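Local coordinates for flagellar hook protein FlgE (Caulobacter crescentus CB15, PDB 5AY6) that builds the flagellar hook, probably a universal joint between motor and filament, this chain being a fragment that includes its third-domain and D2 regions, at residues D154-N159 against E199-P204; I171-S176 against R181-S186; E221-T224 against L228-T231; Y250-V255 against A259-T264. All coordinates share one frame; numbering follows the deposited sequence.

Interaction 1: D154-N159 against E199-P204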
loop_
_atom_site.group_PDB
_atom_site.type_symbol
_atom_site.label_atom_id
_atom_site.label_comp_id
_atom_site.label_asym_id
_atom_site.label_seq_id
_atom_site.Cartn_x
_atom_site.Cartn_y
_atom_site.Cartn_z
ATOM N N ASP A 154 -7.639 9.271 1.788
ATOM C CA ASP A 154 -7.288 10.594 2.316
ATOM C C ASP A 154 -7.256 11.605 1.177
ATOM O O ASP A 154 -7.694 12.746 1.323
ATOM C CB ASP A 154 -5.932 10.567 3.026
ATOM C CG ASP A 154 -5.968 9.806 4.334
ATOM O OD1 ASP A 154 -7.008 9.846 5.026
ATOM O OD2 ASP A 154 -4.945 9.169 4.674
ATOM N N TYR A 155 -6.736 11.163 0.039
ATOM C CA TYR A 155 -6.617 12.009 -1.142
ATOM C C TYR A 155 -7.985 12.394 -1.701
ATOM O O TYR A 155 -8.207 13.543 -2.086
ATOM C CB TYR A 155 -5.782 11.299 -2.207
ATOM C CG TYR A 155 -5.778 11.991 -3.545
ATOM C CD1 TYR A 155 -4.959 13.090 -3.778
ATOM C CD2 TYR A 155 -6.588 11.545 -4.584
ATOM C CE1 TYR A 155 -4.954 13.728 -5.000
ATOM C CE2 TYR A 155 -6.587 12.177 -5.811
ATOM C CZ TYR A 155 -5.767 13.270 -6.010
ATOM O OH TYR A 155 -5.758 13.908 -7.227
ATOM N N ALA A 156 -8.902 11.431 -1.737
ATOM C CA ALA A 156 -10.252 11.687 -2.216
ATOM C C ALA A 156 -10.949 12.738 -1.357
ATOM O O ALA A 156 -11.728 13.551 -1.855
ATOM C CB ALA A 156 -11.064 10.393 -2.238
ATOM N N LYS A 157 -10.667 12.725 -0.061
ATOM C CA LYS A 157 -11.254 13.710 0.835
ATOM C C LYS A 157 -10.589 15.078 0.683
ATOM O O LYS A 157 -11.269 16.100 0.629
ATOM C CB LYS A 157 -11.160 13.239 2.284
ATOM C CG LYS A 157 -11.480 14.329 3.274
ATOM C CD LYS A 157 -11.948 13.787 4.599
ATOM C CE LYS A 157 -12.416 14.933 5.477
ATOM N NZ LYS A 157 -13.413 15.775 4.758
ATOM N N ASP A 158 -9.260 15.085 0.620
ATOM C CA ASP A 158 -8.483 16.312 0.436
ATOM C C ASP A 158 -7.345 16.040 -0.541
ATOM O O ASP A 158 -6.415 15.305 -0.218
ATOM C CB ASP A 158 -7.941 16.813 1.781
ATOM C CG ASP A 158 -7.283 18.188 1.689
ATOM O OD1 ASP A 158 -6.801 18.576 0.602
ATOM O OD2 ASP A 158 -7.238 18.884 2.727
ATOM N N ASN A 159 -7.415 16.645 -1.727
ATOM C CA ASN A 159 -6.451 16.373 -2.793
ATOM C C ASN A 159 -5.019 16.810 -2.482
ATOM O O ASN A 159 -4.094 16.499 -3.234
ATOM C CB ASN A 159 -6.908 17.038 -4.094
ATOM C CG ASN A 159 -7.923 16.201 -4.848
ATOM O OD1 ASN A 159 -8.463 15.225 -4.317
ATOM N ND2 ASN A 159 -8.184 16.573 -6.094
ATOM N N GLU A 199 -7.477 0.046 -2.359
ATOM C CA GLU A 199 -8.455 0.439 -1.355
ATOM C C GLU A 199 -9.851 0.397 -1.952
ATOM O O GLU A 199 -10.054 0.754 -3.114
ATOM C CB GLU A 199 -8.168 1.845 -0.809
ATOM C CG GLU A 199 -6.799 1.996 -0.174
ATOM C CD GLU A 199 -6.453 3.434 0.175
ATOM O OE1 GLU A 199 -7.359 4.211 0.556
ATOM O OE2 GLU A 199 -5.262 3.783 0.068
ATOM N N LEU A 200 -10.805 -0.062 -1.156
ATOM C CA LEU A 200 -12.208 0.124 -1.471
ATOM C C LEU A 200 -12.701 1.287 -0.621
ATOM O O LEU A 200 -12.341 1.393 0.546
ATOM C CB LEU A 200 -13.010 -1.147 -1.201
ATOM C CG LEU A 200 -12.872 -2.235 -2.270
ATOM C CD1 LEU A 200 -13.457 -3.544 -1.766
ATOM C CD2 LEU A 200 -13.552 -1.800 -3.556
ATOM N N ARG A 201 -13.501 2.169 -1.207
ATOM C CA ARG A 201 -13.932 3.360 -0.493
ATOM C C ARG A 201 -15.278 3.862 -0.987
ATOM O O ARG A 201 -15.576 3.811 -2.180
ATOM C CB ARG A 201 -12.882 4.474 -0.628
ATOM C CG ARG A 201 -12.618 4.907 -2.071
ATOM C CD ARG A 201 -11.450 5.890 -2.182
ATOM N NE ARG A 201 -11.316 6.418 -3.540
ATOM C CZ ARG A 201 -12.048 7.418 -4.022
ATOM N NH1 ARG A 201 -12.968 7.989 -3.258
ATOM N NH2 ARG A 201 -11.868 7.845 -5.268
ATOM N N ALA A 202 -16.090 4.339 -0.052
ATOM C CA ALA A 202 -17.311 5.058 -0.375
ATOM C C ALA A 202 -16.966 6.530 -0.519
ATOM O O ALA A 202 -15.842 6.933 -0.232
ATOM C CB ALA A 202 -18.364 4.853 0.706
ATOM N N LYS A 203 -17.926 7.327 -0.969
ATOM C CA LYS A 203 -17.735 8.770 -1.038
ATOM C C LYS A 203 -17.474 9.310 0.367
ATOM O O LYS A 203 -18.147 8.906 1.320
ATOM C CB LYS A 203 -18.959 9.443 -1.667
ATOM C CG LYS A 203 -18.904 10.967 -1.691
ATOM C CD LYS A 203 -19.969 11.553 -2.611
ATOM C CE LYS A 203 -19.897 13.076 -2.637
ATOM N NZ LYS A 203 -20.694 13.659 -3.752
ATOM N N PRO A 204 -16.477 10.201 0.511
ATOM C CA PRO A 204 -16.207 10.772 1.832
ATOM C C PRO A 204 -17.477 11.368 2.429
ATOM O O PRO A 204 -18.183 12.119 1.752
ATOM C CB PRO A 204 -15.158 11.849 1.542
ATOM C CG PRO A 204 -14.453 11.350 0.318
ATOM C CD PRO A 204 -15.531 10.693 -0.508
#
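The backbones approach most closely where Lys157, at the C-terminal end of helix 152-157, faces Pro204, just beyond strand 195-202, with 5.8 Å between their CA atoms. Asp158 is the first residue to leave helical geometry, so the contact uses the last turn of this short helix. Two side chains of 199-204 receive it. The Arg201 guanidinium lies flat beneath Ala156: the methyl CB stands over one face of the plane, displaced toward its rim, and is 3.2 Å from NH1. Arg201 reaches there because its CG is placed between the backbone N and the carbonyl carbon (chi1 60°) and its chain then runs extended to NE. The Pro204 ring presents its CG to the helix backbone, 4.0 Å from Lys157 CA and 4.1 Å from Ala156 O, and more loosely to Ala156 CB. The guanidinium is held from elsewhere: NH2 forms a salt bridge with Glu168, and NE bonds to Ser186 OG, fixing the plane's rotation. Replacing Arg201 by an alanine would probably leave Glu168 without its charged mate and open a gap under the Ala156 methyl. Across the interface itself the evidence is of van der Waals packing rather than polar bonding, which implies that the helix end rests its Ala156 methyl on one face of a guanidinium whose charge is answered within its own sheet, by Glu168 of strand 167-174.

Interaction 2: I171-S176 against R181-S186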
loop_
_atom_site.group_PDB
_atom_site.type_symbol
_atom_site.label_atom_id
_atom_site.label_comp_id
_atom_site.label_asym_id
_atom_site.label_seq_id
_atom_site.Cartn_x
_atom_site.Cartn_y
_atom_site.Cartn_z
ATOM N N ILE A 171 -17.703 2.054 -8.905
ATOM C CA ILE A 171 -18.738 1.038 -8.786
ATOM C C ILE A 171 -20.009 1.642 -8.196
ATOM O O ILE A 171 -20.127 1.792 -6.978
ATOM C CB ILE A 171 -18.273 -0.128 -7.905
ATOM C CG1 ILE A 171 -16.931 -0.669 -8.392
ATOM C CG2 ILE A 171 -19.314 -1.230 -7.907
ATOM C CD1 ILE A 171 -16.313 -1.696 -7.465
ATOM N N PRO A 172 -20.958 2.012 -9.063
ATOM C CA PRO A 172 -22.234 2.580 -8.618
ATOM C C PRO A 172 -23.147 1.539 -7.972
ATOM O O PRO A 172 -23.449 0.510 -8.578
ATOM C CB PRO A 172 -22.846 3.116 -9.915
ATOM C CG PRO A 172 -22.237 2.279 -10.985
ATOM C CD PRO A 172 -20.841 1.986 -10.531
ATOM N N LEU A 173 -23.573 1.809 -6.744
ATOM C CA LEU A 173 -24.519 0.941 -6.054
ATOM C C LEU A 173 -25.878 1.619 -5.941
ATOM O O LEU A 173 -25.957 2.819 -5.685
ATOM C CB LEU A 173 -24.011 0.581 -4.654
ATOM C CG LEU A 173 -22.654 -0.101 -4.484
ATOM C CD1 LEU A 173 -22.376 -0.354 -3.008
ATOM C CD2 LEU A 173 -22.597 -1.399 -5.262
ATOM N N SER A 174 -26.945 0.852 -6.138
ATOM C CA SER A 174 -28.278 1.318 -5.783
ATOM C C SER A 174 -28.576 0.875 -4.359
ATOM O O SER A 174 -28.461 -0.305 -4.040
ATOM C CB SER A 174 -29.334 0.777 -6.748
ATOM O OG SER A 174 -29.096 1.242 -8.062
ATOM N N ASP A 175 -28.947 1.813 -3.498
ATOM C CA ASP A 175 -29.182 1.468 -2.100
ATOM C C ASP A 175 -30.620 1.021 -1.897
ATOM O O ASP A 175 -31.367 0.853 -2.860
ATOM C CB ASP A 175 -28.839 2.645 -1.176
ATOM C CG ASP A 175 -29.567 3.925 -1.546
ATOM O OD1 ASP A 175 -30.750 3.863 -1.935
ATOM O OD2 ASP A 175 -28.951 5.006 -1.430
ATOM N N SER A 176 -31.010 0.842 -0.640
ATOM C CA SER A 176 -32.344 0.344 -0.318
ATOM C C SER A 176 -33.448 1.359 -0.622
ATOM O O SER A 176 -34.628 1.031 -0.539
ATOM C CB SER A 176 -32.409 -0.066 1.150
ATOM O OG SER A 176 -32.088 1.032 1.993
ATOM N N ARG A 181 -25.141 5.187 -4.478
ATOM C CA ARG A 181 -23.910 5.307 -3.701
ATOM C C ARG A 181 -22.733 4.889 -4.562
ATOM O O ARG A 181 -22.726 3.791 -5.117
ATOM C CB ARG A 181 -23.957 4.435 -2.445
ATOM C CG ARG A 181 -25.202 4.594 -1.611
ATOM C CD ARG A 181 -25.100 5.806 -0.708
ATOM N NE ARG A 181 -26.380 6.497 -0.655
ATOM C CZ ARG A 181 -26.631 7.649 -1.265
ATOM N NH1 ARG A 181 -25.673 8.258 -1.946
ATOM N NH2 ARG A 181 -27.831 8.204 -1.165
ATOM N N THR A 182 -21.729 5.747 -4.676
ATOM C CA THR A 182 -20.570 5.383 -5.473
ATOM C C THR A 182 -19.485 4.782 -4.592
ATOM O O THR A 182 -19.000 5.418 -3.656
ATOM C CB THR A 182 -20.003 6.584 -6.245
ATOM O OG1 THR A 182 -20.993 7.065 -7.163
ATOM C CG2 THR A 182 -18.763 6.171 -7.022
ATOM N N VAL A 183 -19.134 3.537 -4.888
ATOM C CA VAL A 183 -18.005 2.880 -4.252
ATOM C C VAL A 183 -16.883 2.857 -5.275
ATOM O O VAL A 183 -17.125 2.643 -6.458
ATOM C CB VAL A 183 -18.373 1.456 -3.771
ATOM C CG1 VAL A 183 -17.134 0.654 -3.395
ATOM C CG2 VAL A 183 -19.329 1.545 -2.592
ATOM N N THR A 184 -15.662 3.129 -4.833
ATOM C CA THR A 184 -14.546 3.194 -5.758
ATOM C C THR A 184 -13.458 2.211 -5.363
ATOM O O THR A 184 -13.146 2.049 -4.185
ATOM C CB THR A 184 -13.956 4.621 -5.830
ATOM O OG1 THR A 184 -14.997 5.547 -6.154
ATOM C CG2 THR A 184 -12.874 4.712 -6.895
ATOM N N LEU A 185 -12.903 1.534 -6.358
ATOM C CA LEU A 185 -11.717 0.719 -6.161
ATOM C C LEU A 185 -10.507 1.525 -6.623
ATOM O O LEU A 185 -10.341 1.769 -7.819
ATOM C CB LEU A 185 -11.825 -0.598 -6.932
ATOM C CG LEU A 185 -10.586 -1.499 -6.950
ATOM C CD1 LEU A 185 -10.172 -1.897 -5.544
ATOM C CD2 LEU A 185 -10.844 -2.740 -7.811
ATOM N N SER A 186 -9.682 1.948 -5.670
ATOM C CA SER A 186 -8.532 2.800 -5.955
ATOM C C SER A 186 -7.251 1.999 -5.814
ATOM O O SER A 186 -7.070 1.271 -4.836
ATOM C CB SER A 186 -8.510 4.010 -5.014
ATOM O OG SER A 186 -9.672 4.799 -5.190
HETATM O O HOH W 1 -30.741 7.272 -0.988
#
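Arg181 meets Leu173 in an antiparallel hydrogen-bonded pair: Leu173 N reaches Arg181 O at 2.7 Å (N-H...O 165°), and Arg181 N returns a bond to Leu173 O. Its side chain bends at chi2 (-82°) and chi3, which turns NE back to Asp175 OD2 in a salt bridge of 3.1 Å; the carboxylate and guanidinium planes stand 43° apart. A water donates to the same OD2 and accepts a weak bond from Arg181 NH2, while Asp175 OD1 accepts hydrogen bonds from Lys177 N and Gly179 N in the turn. Thr182 follows in a non-hydrogen-bonded pair with Pro172 (CA to CA 4.5 Å), a position where the proline needs no amide hydrogen for this partner strand. Val183 closes the next hydrogen-bonded pair: Ile171 N bonds to Val183 O at 2.6 Å, and Val183 N to Ile171 O at 2.9 Å from above the carbonyl plane. Val183 CG2 packs on Leu173 CD1 at 3.6 Å. Further on, Thr184 and Ser186 turn their backbone bonds to Arg201 and Glu199 of strand 195-202. This beta hairpin therefore supplies an end of the five-stranded antiparallel sheet, and Ile171 and Leu173 press from it onto Val7 of strand 6-12, with Leu173 also touching Val279 of strand 277-291.

Interaction 3: E221-T224 against L228-T231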
loop_
_atom_site.group_PDB
_atom_site.type_symbol
_atom_site.label_atom_id
_atom_site.label_comp_id
_atom_site.label_asym_id
_atom_site.label_seq_id
_atom_site.Cartn_x
_atom_site.Cartn_y
_atom_site.Cartn_z
ATOM N N GLU A 221 -2.379 -9.231 -5.966
ATOM C CA GLU A 221 -1.303 -9.842 -6.737
ATOM C C GLU A 221 -1.820 -10.410 -8.053
ATOM O O GLU A 221 -2.944 -10.913 -8.134
ATOM C CB GLU A 221 -0.620 -10.949 -5.930
ATOM C CG GLU A 221 0.033 -10.480 -4.637
ATOM C CD GLU A 221 1.453 -9.972 -4.832
ATOM O OE1 GLU A 221 1.752 -9.411 -5.907
ATOM O OE2 GLU A 221 2.271 -10.130 -3.901
ATOM N N PHE A 222 -0.994 -10.325 -9.087
ATOM C CA PHE A 222 -1.317 -10.949 -10.364
ATOM C C PHE A 222 -0.262 -11.986 -10.722
ATOM O O PHE A 222 0.844 -11.969 -10.187
ATOM C CB PHE A 222 -1.426 -9.902 -11.472
ATOM C CG PHE A 222 -2.567 -8.942 -11.288
ATOM C CD1 PHE A 222 -2.391 -7.762 -10.579
ATOM C CD2 PHE A 222 -3.811 -9.215 -11.828
ATOM C CE1 PHE A 222 -3.436 -6.876 -10.412
ATOM C CE2 PHE A 222 -4.862 -8.335 -11.664
ATOM C CZ PHE A 222 -4.675 -7.161 -10.953
ATOM N N THR A 223 -0.611 -12.902 -11.618
ATOM C CA THR A 223 0.369 -13.852 -12.125
ATOM C C THR A 223 1.258 -13.155 -13.148
ATOM O O THR A 223 0.959 -12.043 -13.585
ATOM C CB THR A 223 -0.299 -15.077 -12.774
ATOM O OG1 THR A 223 -0.983 -14.674 -13.968
ATOM C CG2 THR A 223 -1.286 -15.717 -11.812
ATOM N N THR A 224 2.345 -13.814 -13.536
ATOM C CA THR A 224 3.243 -13.266 -14.546
ATOM C C THR A 224 2.542 -13.117 -15.896
ATOM O O THR A 224 3.030 -12.421 -16.784
ATOM C CB THR A 224 4.494 -14.143 -14.713
ATOM O OG1 THR A 224 4.102 -15.513 -14.863
ATOM C CG2 THR A 224 5.396 -14.017 -13.496
ATOM N N LEU A 228 -5.414 -12.486 -12.223
ATOM C CA LEU A 228 -5.580 -12.224 -10.795
ATOM C C LEU A 228 -5.186 -13.443 -9.965
ATOM O O LEU A 228 -5.686 -14.543 -10.185
ATOM C CB LEU A 228 -7.024 -11.819 -10.494
ATOM C CG LEU A 228 -7.359 -11.530 -9.031
ATOM C CD1 LEU A 228 -6.545 -10.360 -8.518
ATOM C CD2 LEU A 228 -8.847 -11.263 -8.872
ATOM N N LYS A 229 -4.277 -13.238 -9.018
ATOM C CA LYS A 229 -3.733 -14.325 -8.213
ATOM C C LYS A 229 -4.369 -14.342 -6.824
ATOM O O LYS A 229 -4.871 -15.371 -6.373
ATOM C CB LYS A 229 -2.210 -14.185 -8.115
ATOM C CG LYS A 229 -1.497 -15.334 -7.431
ATOM C CD LYS A 229 -0.001 -15.254 -7.692
ATOM C CE LYS A 229 0.784 -16.167 -6.766
ATOM N NZ LYS A 229 2.253 -16.020 -6.972
ATOM N N ASN A 230 -4.346 -13.196 -6.150
ATOM C CA ASN A 230 -5.051 -13.041 -4.883
ATOM C C ASN A 230 -5.340 -11.576 -4.578
ATOM O O ASN A 230 -4.748 -10.677 -5.177
ATOM C CB ASN A 230 -4.260 -13.668 -3.733
ATOM C CG ASN A 230 -2.978 -12.929 -3.435
ATOM O OD1 ASN A 230 -2.972 -11.944 -2.694
ATOM N ND2 ASN A 230 -1.877 -13.407 -3.999
ATOM N N THR A 231 -6.256 -11.347 -3.643
ATOM C CA THR A 231 -6.675 -9.999 -3.296
ATOM C C THR A 231 -6.303 -9.630 -1.864
ATOM O O THR A 231 -6.824 -8.659 -1.316
ATOM C CB THR A 231 -8.193 -9.834 -3.475
ATOM O OG1 THR A 231 -8.875 -10.800 -2.667
ATOM C CG2 THR A 231 -8.581 -10.050 -4.929
#
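Opposite Glu221 the other strand carries two residues, Lys229 and Asn230, and so forms a classic beta bulge. The backbone bonds bear this out: Glu221 O accepts Lys229 N at 2.8 Å and, weakly, Asn230 N at 3.3 Å, while Glu221 N gives a nearly straight bond to Asn230 O (2.9 Å, N-H...O 171°). Beyond these bonds, the side chains of Glu221 and Asn230 touch by van der Waals contact. They run side by side, with Asn230 ND2 3.4 Å from Glu221 CB and their carboxylate and amide planes 75° apart. Asn230 CG takes the place between backbone N and carbonyl carbon, from where OD1 also bonds to Gly232 N. An alanine here would probably leave Gly232 N without that acceptor and open a gap beside Glu221 CB. Apolar packing completes the pairing: Phe222 CD2 approaches Leu228 CA at 3.6 Å, its CE2 meets Leu228 CD1 at 4.1 Å, and Thr223 CG2 lies 4.1 Å from Lys229 CB. Thr223 OG1 is engaged in the turn, with Asp225 N and Lys227 N. The hairpin forms an end of the antiparallel sheet: the Phe222 ring meets Trp196 of strand 195-202 at about 80°, and Phe222 and Leu228 rest on Leu290 and Leu283 of strand 277-291.

Interaction 4: Y250-V255 against A259-T264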
loop_
_atom_site.group_PDB
_atom_site.type_symbol
_atom_site.label_atom_id
_atom_site.label_comp_id
_atom_site.label_asym_id
_atom_site.label_seq_id
_atom_site.Cartn_x
_atom_site.Cartn_y
_atom_site.Cartn_z
ATOM N N TYR A 250 -26.478 1.608 12.627
ATOM C CA TYR A 250 -25.990 0.360 13.210
ATOM C C TYR A 250 -25.001 0.626 14.333
ATOM O O TYR A 250 -24.033 1.365 14.156
ATOM C CB TYR A 250 -25.317 -0.543 12.168
ATOM C CG TYR A 250 -24.687 -1.777 12.799
ATOM C CD1 TYR A 250 -25.473 -2.846 13.218
ATOM C CD2 TYR A 250 -23.312 -1.861 12.999
ATOM C CE1 TYR A 250 -24.905 -3.973 13.806
ATOM C CE2 TYR A 250 -22.738 -2.979 13.587
ATOM C CZ TYR A 250 -23.539 -4.028 13.991
ATOM O OH TYR A 250 -22.972 -5.136 14.573
ATOM N N ILE A 251 -25.246 0.000 15.481
ATOM C CA ILE A 251 -24.314 0.030 16.597
ATOM C C ILE A 251 -23.800 -1.375 16.904
ATOM O O ILE A 251 -24.582 -2.289 17.169
ATOM C CB ILE A 251 -24.967 0.628 17.854
ATOM C CG1 ILE A 251 -25.341 2.095 17.598
ATOM C CG2 ILE A 251 -24.028 0.509 19.048
ATOM C CD1 ILE A 251 -26.145 2.744 18.699
ATOM N N ALA A 252 -22.483 -1.555 16.852
ATOM C CA ALA A 252 -21.887 -2.850 17.170
ATOM C C ALA A 252 -22.030 -3.145 18.658
ATOM O O ALA A 252 -21.575 -2.362 19.483
ATOM C CB ALA A 252 -20.426 -2.877 16.768
ATOM N N PRO A 253 -22.664 -4.276 19.008
ATOM C CA PRO A 253 -22.832 -4.621 20.425
ATOM C C PRO A 253 -21.499 -4.742 21.140
ATOM O O PRO A 253 -20.517 -5.164 20.531
ATOM C CB PRO A 253 -23.544 -5.976 20.379
ATOM C CG PRO A 253 -24.242 -5.985 19.065
ATOM C CD PRO A 253 -23.324 -5.248 18.123
ATOM N N THR A 254 -21.466 -4.362 22.412
ATOM C CA THR A 254 -20.255 -4.517 23.213
ATOM C C THR A 254 -19.873 -5.987 23.257
ATOM O O THR A 254 -20.703 -6.828 23.594
ATOM C CB THR A 254 -20.451 -3.991 24.651
ATOM O OG1 THR A 254 -20.896 -2.633 24.603
ATOM C CG2 THR A 254 -19.141 -4.065 25.438
ATOM N N VAL A 255 -18.630 -6.303 22.902
ATOM C CA VAL A 255 -18.189 -7.692 22.897
ATOM C C VAL A 255 -18.055 -8.268 24.304
ATOM O O VAL A 255 -17.776 -7.545 25.264
ATOM C CB VAL A 255 -16.835 -7.862 22.169
ATOM C CG1 VAL A 255 -17.002 -7.619 20.674
ATOM C CG2 VAL A 255 -15.780 -6.930 22.766
ATOM N N ALA A 259 -13.777 -12.396 23.186
ATOM C CA ALA A 259 -13.807 -11.676 21.919
ATOM C C ALA A 259 -13.285 -10.256 22.092
ATOM O O ALA A 259 -13.408 -9.669 23.165
ATOM C CB ALA A 259 -15.221 -11.656 21.352
ATOM N N VAL A 260 -12.703 -9.707 21.031
ATOM C CA VAL A 260 -12.193 -8.340 21.053
ATOM C C VAL A 260 -13.055 -7.461 20.143
ATOM O O VAL A 260 -13.542 -7.920 19.111
ATOM C CB VAL A 260 -10.706 -8.291 20.619
ATOM C CG1 VAL A 260 -10.548 -8.721 19.165
ATOM C CG2 VAL A 260 -10.120 -6.911 20.842
ATOM N N GLN A 261 -13.277 -6.209 20.532
ATOM C CA GLN A 261 -14.142 -5.338 19.747
ATOM C C GLN A 261 -13.525 -5.068 18.378
ATOM O O GLN A 261 -12.439 -4.498 18.290
ATOM C CB GLN A 261 -14.396 -4.020 20.472
ATOM C CG GLN A 261 -15.552 -3.219 19.890
ATOM C CD GLN A 261 -16.899 -3.777 20.297
ATOM O OE1 GLN A 261 -17.147 -4.035 21.479
ATOM N NE2 GLN A 261 -17.780 -3.969 19.325
ATOM N N PRO A 262 -14.213 -5.478 17.305
ATOM C CA PRO A 262 -13.702 -5.214 15.957
ATOM C C PRO A 262 -13.642 -3.723 15.687
ATOM O O PRO A 262 -14.474 -2.994 16.236
ATOM C CB PRO A 262 -14.735 -5.889 15.047
ATOM C CG PRO A 262 -15.458 -6.853 15.930
ATOM C CD PRO A 262 -15.486 -6.215 17.275
ATOM N N PRO A 263 -12.677 -3.269 14.867
ATOM C CA PRO A 263 -12.715 -1.865 14.459
ATOM C C PRO A 263 -14.091 -1.562 13.892
ATOM O O PRO A 263 -14.683 -2.443 13.260
ATOM C CB PRO A 263 -11.626 -1.769 13.384
ATOM C CG PRO A 263 -10.715 -2.912 13.668
ATOM C CD PRO A 263 -11.600 -4.010 14.188
ATOM N N THR A 264 -14.613 -0.369 14.153
ATOM C CA THR A 264 -15.960 -0.043 13.723
ATOM C C THR A 264 -16.064 -0.263 12.227
ATOM O O THR A 264 -15.312 0.343 11.459
ATOM C CB THR A 264 -16.336 1.401 14.061
ATOM O OG1 THR A 264 -16.208 1.605 15.475
ATOM C CG2 THR A 264 -17.767 1.670 13.644
#
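Gln261 and Val255 join the two limbs of a proline-rich loop that doubles back on itself without forming a beta ladder; the touching parts, 252-255 and 259-262, run 152° apart. The loop lies between strands 242-245 and 277-291, in the D2 region of the hook protein.

The polar part of the contact rests on one amide. Gln261 NE2 donates to Pro253 O at 3.2 Å (N-H...O 166°), and Gln261 OE1 accepts from Val255 N at 3.1 Å. Donor and acceptor of one side chain thus grip the backbone on the two flanks of Thr254. Pro253 O lies in the plane of the Gln261 amide, although NE2 stands well above the carbonyl plane of Pro253. Two bonds fix the rotation of the amide, and they support the modelled assignment of its ends, since a turned-over amide would set acceptor to acceptor and donor to donor. Gln261 reaches this site by starting opposite the backbone N (chi1 -165°) and bending at chi2. Ala252 CB adds a van der Waals contact with the amide nitrogen, 3.8 Å from Gln261 NE2.

The apolar part centres on Val255, whose side chain points toward the other limb. Its CB lies 4.2 Å from Ala259 CB, and CG1 approaches Pro262 CD at 4.0 Å. Much of the loop also meets crystal neighbours, which may influence its course. The closest approach of the Val255 side chain to the opposite limb is made by CG2, 3.4 Å from Gln261 N.

From the N terminus, the chain enters interaction 1 at helix 152-157 and closes that loop only at 199-204; the hairpin of interaction 2 opens and closes within it. Interactions 3 and 4 then follow in series, each closing a short local loop, and none of the four cross. Interactions 1 and 2 touch through backbone bonds between the neighbouring strands 180-189 and 195-202. Interaction 3 belongs to the same five-stranded sheet, at its other end from strand 167-174, with nearest atoms about 8 Å from both. Interaction 4 stands apart in the loop leading to strand 277-291, its centre about 32 Å from the centre of interaction 3.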